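Local coordinates for protein putative aspartate aminotransferase (Thermus thermophilus, PDB 1IUG) that probably catalyses pyridoxal 5'-phosphate-dependent transamination, such as that between aspartate and 2-oxoglutarate, as a class-V aminotransferase, at residues T61-K69 with R89-L99. Numbering follows the deposited sequence.
Sequences TLAMEALVK and RFYEIALEAGL. With PO4 (phosphate ion), chain C.
Val68 and Ile93 meet where helix 60-71 packs on helix 85-96, neighbouring helices on one face of the seven-stranded mixed sheet of the large, cofactor-binding domain of this class-V aminotransferase; the segment axes approach to 9.8 Å and cross at -47°. The side chain of Ile93 is a knob in the hole formed by Thr61, Met64, Glu65 and Val68, its CD1 reaching Met64 CB at 3.7 Å. Val68 divides its two methyls: CG2, anti to the carbonyl carbon, meets Phe90 CE2 at 3.6 Å, whereas CG1, anti to the backbone N (chi1 175°), turns to Ala97 and Leu99 around the Schellman motif at Gly98. Met64 bends at chi3 to set its CE over one face of the Phe90 ring, a CH-pi contact 3.9 Å from the centroid, while Leu126 of strand 124-128 touches both Val68 and Phe90.

At the cofactor end, Arg89 grips Thr61 OG1 side-on, with NE and NH2 both bonding to this single oxygen in the guanidinium plane. Thr61 OG1 also hydrogen-bonds OP2 of the pyridoxal phosphate-modified Lys185, and Arg89 NH2 holds O3 of a phosphate ion, probably from the crystallisation liquor, at 2.7 Å. A leucine in place of Arg89 would probably leave Thr61 OG1 without two donors and the phosphate ion without this charged partner.

At the far end, Lys69 NZ bridges Glu65 and Glu96, probably offsetting the repulsion between the two carboxylates. Glu96 OE1 receives NZ on its syn lone pair at 3.2 Å, and one water accepts from Lys69 NZ while donating to Glu96 OE1 and, at 2.8 Å, to Ile93 O.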
loop_
_atom_site.group_PDB
_atom_site.type_symbol
_atom_site.label_atom_id
_atom_site.label_comp_id
_atom_site.label_asym_id
_atom_site.label_seq_id
_atom_site.Cartn_x
_atom_site.Cartn_y
_atom_site.Cartn_z
ATOM N N THR A 61 5.684 -2.409 -7.416
ATOM C CA THR A 61 6.556 -1.317 -7.845
ATOM C C THR A 61 7.209 -0.629 -6.644
ATOM O O THR A 61 8.391 -0.268 -6.695
ATOM C CB THR A 61 5.775 -0.278 -8.690
ATOM O OG1 THR A 61 5.204 -0.928 -9.828
ATOM C CG2 THR A 61 6.700 0.832 -9.184
ATOM N N LEU A 62 6.449 -0.488 -5.557
ATOM C CA LEU A 62 6.954 0.137 -4.338
ATOM C C LEU A 62 8.147 -0.644 -3.791
ATOM O O LEU A 62 9.130 -0.055 -3.338
ATOM C CB LEU A 62 5.856 0.210 -3.272
ATOM C CG LEU A 62 6.268 0.849 -1.946
ATOM C CD1 LEU A 62 6.542 2.329 -2.154
ATOM C CD2 LEU A 62 5.179 0.656 -0.916
ATOM N N ALA A 63 8.043 -1.970 -3.824
ATOM C CA ALA A 63 9.109 -2.851 -3.347
ATOM C C ALA A 63 10.363 -2.710 -4.216
ATOM O O ALA A 63 11.484 -2.791 -3.712
ATOM C CB ALA A 63 8.628 -4.306 -3.337
ATOM N N MET A 64 10.164 -2.506 -5.519
ATOM C CA MET A 64 11.274 -2.335 -6.459
ATOM C C MET A 64 12.032 -1.048 -6.152
ATOM O O MET A 64 13.260 -1.037 -6.126
ATOM C CB MET A 64 10.764 -2.299 -7.899
ATOM C CG MET A 64 10.280 -3.627 -8.431
ATOM S SD MET A 64 9.413 -3.421 -10.001
ATOM C CE MET A 64 10.766 -3.138 -11.149
ATOM N N GLU A 65 11.284 0.024 -5.895
ATOM C CA GLU A 65 11.864 1.322 -5.568
ATOM C C GLU A 65 12.615 1.284 -4.243
ATOM O O GLU A 65 13.691 1.867 -4.123
ATOM C CB GLU A 65 10.778 2.403 -5.504
ATOM C CG GLU A 65 11.318 3.792 -5.141
ATOM C CD GLU A 65 10.282 4.894 -5.273
ATOM O OE1 GLU A 65 9.318 4.734 -6.047
ATOM O OE2 GLU A 65 10.441 5.935 -4.610
ATOM N N ALA A 66 12.043 0.604 -3.251
ATOM C CA ALA A 66 12.665 0.502 -1.934
ATOM C C ALA A 66 13.976 -0.272 -1.995
ATOM O O ALA A 66 14.928 0.050 -1.282
ATOM C CB ALA A 66 11.717 -0.154 -0.953
ATOM N N LEU A 67 14.007 -1.303 -2.836
ATOM C CA LEU A 67 15.196 -2.130 -3.010
ATOM C C LEU A 67 16.330 -1.274 -3.562
ATOM O O LEU A 67 17.432 -1.266 -3.013
ATOM C CB LEU A 67 14.897 -3.287 -3.972
ATOM C CG LEU A 67 15.970 -4.343 -4.288
ATOM C CD1 LEU A 67 15.282 -5.591 -4.805
ATOM C CD2 LEU A 67 16.993 -3.843 -5.316
ATOM N N VAL A 68 16.038 -0.550 -4.643
ATOM C CA VAL A 68 17.013 0.308 -5.313
ATOM C C VAL A 68 17.528 1.445 -4.429
ATOM O O VAL A 68 18.738 1.653 -4.320
ATOM C CB VAL A 68 16.422 0.887 -6.627
ATOM C CG1 VAL A 68 17.388 1.885 -7.267
ATOM C CG2 VAL A 68 16.117 -0.241 -7.598
ATOM N N LYS A 69 16.598 2.159 -3.794
ATOM C CA LYS A 69 16.908 3.286 -2.910
ATOM C C LYS A 69 17.769 2.908 -1.705
ATOM O O LYS A 69 18.655 3.658 -1.307
ATOM C CB LYS A 69 15.615 3.897 -2.350
ATOM C CG LYS A 69 14.777 4.749 -3.289
ATOM C CD LYS A 69 15.543 5.938 -3.799
ATOM C CE LYS A 69 14.706 6.816 -4.716
ATOM N NZ LYS A 69 13.317 6.323 -4.902
ATOM N N ARG A 89 10.891 -0.724 -16.613
ATOM C CA ARG A 89 10.470 -0.204 -15.320
ATOM C C ARG A 89 11.588 0.029 -14.301
ATOM O O ARG A 89 11.640 1.062 -13.621
ATOM C CB ARG A 89 9.416 -1.146 -14.750
ATOM C CG ARG A 89 8.182 -0.444 -14.177
ATOM C CD ARG A 89 8.157 -0.466 -12.660
ATOM N NE ARG A 89 6.783 -0.673 -12.200
ATOM C CZ ARG A 89 5.691 -0.718 -12.957
ATOM N NH1 ARG A 89 5.790 -0.585 -14.274
ATOM N NH2 ARG A 89 4.503 -0.895 -12.397
ATOM N N PHE A 90 12.471 -0.922 -14.160
ATOM C CA PHE A 90 13.579 -0.814 -13.259
ATOM C C PHE A 90 14.548 0.349 -13.594
ATOM O O PHE A 90 15.116 1.004 -12.701
ATOM C CB PHE A 90 14.292 -2.154 -13.265
ATOM C CG PHE A 90 14.408 -2.827 -11.945
ATOM C CD1 PHE A 90 14.678 -4.191 -11.890
ATOM C CD2 PHE A 90 14.304 -2.096 -10.765
ATOM C CE1 PHE A 90 14.837 -4.825 -10.689
ATOM C CE2 PHE A 90 14.477 -2.738 -9.539
ATOM C CZ PHE A 90 14.743 -4.106 -9.501
ATOM N N TYR A 91 14.744 0.552 -14.902
ATOM C CA TYR A 91 15.587 1.594 -15.450
ATOM C C TYR A 91 15.127 2.983 -14.988
ATOM O O TYR A 91 15.931 3.782 -14.506
ATOM C CB TYR A 91 15.582 1.499 -16.983
ATOM C CG TYR A 91 16.187 2.698 -17.697
ATOM C CD1 TYR A 91 17.558 2.950 -17.641
ATOM C CD2 TYR A 91 15.385 3.589 -18.421
ATOM C CE1 TYR A 91 18.117 4.057 -18.282
ATOM C CE2 TYR A 91 15.938 4.700 -19.070
ATOM C CZ TYR A 91 17.306 4.925 -18.993
ATOM O OH TYR A 91 17.870 6.018 -19.615
ATOM N N GLU A 92 13.828 3.249 -15.126
ATOM C CA GLU A 92 13.244 4.529 -14.720
ATOM C C GLU A 92 13.403 4.753 -13.218
ATOM O O GLU A 92 13.703 5.860 -12.780
ATOM C CB GLU A 92 11.765 4.597 -15.105
ATOM C CG GLU A 92 11.492 4.565 -16.608
ATOM C CD GLU A 92 10.002 4.553 -16.939
ATOM O OE1 GLU A 92 9.180 4.915 -16.066
ATOM O OE2 GLU A 92 9.646 4.178 -18.077
ATOM N N ILE A 93 13.207 3.698 -12.433
ATOM C CA ILE A 93 13.361 3.781 -10.979
ATOM C C ILE A 93 14.804 4.153 -10.623
ATOM O O ILE A 93 15.042 4.959 -9.720
ATOM C CB ILE A 93 12.976 2.439 -10.296
ATOM C CG1 ILE A 93 11.459 2.245 -10.342
ATOM C CG2 ILE A 93 13.491 2.392 -8.853
ATOM C CD1 ILE A 93 10.986 0.921 -9.789
ATOM N N ALA A 94 15.757 3.564 -11.342
ATOM C CA ALA A 94 17.179 3.826 -11.118
ATOM C C ALA A 94 17.515 5.284 -11.431
ATOM O O ALA A 94 18.287 5.917 -10.709
ATOM C CB ALA A 94 18.028 2.887 -11.964
ATOM N N LEU A 95 16.927 5.808 -12.506
ATOM C CA LEU A 95 17.139 7.199 -12.890
ATOM C C LEU A 95 16.628 8.138 -11.800
ATOM O O LEU A 95 17.379 8.981 -11.303
ATOM C CB LEU A 95 16.431 7.519 -14.210
ATOM C CG LEU A 95 17.130 7.050 -15.485
ATOM C CD1 LEU A 95 16.278 7.394 -16.698
ATOM C CD2 LEU A 95 18.506 7.708 -15.590
ATOM N N GLU A 96 15.368 7.956 -11.398
ATOM C CA GLU A 96 14.760 8.800 -10.370
ATOM C C GLU A 96 15.511 8.703 -9.038
ATOM O O GLU A 96 15.542 9.659 -8.264
ATOM C CB GLU A 96 13.276 8.446 -10.197
ATOM C CG GLU A 96 12.451 9.462 -9.386
ATOM C CD GLU A 96 12.612 9.321 -7.883
ATOM O OE1 GLU A 96 12.743 8.179 -7.396
ATOM O OE2 GLU A 96 12.602 10.353 -7.177
ATOM N N ALA A 97 16.134 7.555 -8.784
ATOM C CA ALA A 97 16.896 7.355 -7.555
ATOM C C ALA A 97 18.259 8.066 -7.608
ATOM O O ALA A 97 19.063 7.965 -6.679
ATOM C CB ALA A 97 17.078 5.870 -7.293
ATOM N N GLY A 98 18.514 8.767 -8.712
ATOM C CA GLY A 98 19.761 9.499 -8.874
ATOM C C GLY A 98 20.994 8.651 -9.134
ATOM O O GLY A 98 22.073 8.938 -8.607
ATOM N N LEU A 99 20.844 7.621 -9.963
ATOM C CA LEU A 99 21.956 6.732 -10.290
ATOM C C LEU A 99 22.403 6.902 -11.739
ATOM O O LEU A 99 21.619 7.326 -12.595
ATOM C CB LEU A 99 21.547 5.269 -10.072
ATOM C CG LEU A 99 21.013 4.842 -8.703
ATOM C CD1 LEU A 99 20.646 3.367 -8.743
ATOM C CD2 LEU A 99 22.045 5.104 -7.626
HETATM P P PO4 C . 1.061 -2.388 -14.078
HETATM O O1 PO4 C . 0.081 -1.251 -13.746
HETATM O O2 PO4 C . 1.419 -2.391 -15.568
HETATM O O3 PO4 C . 2.325 -2.290 -13.232
HETATM O O4 PO4 C . 0.318 -3.734 -13.749
HETATM O O HOH W 1 13.045 5.499 -7.813
HETATM O O HOH W 2 12.271 8.561 -4.372
#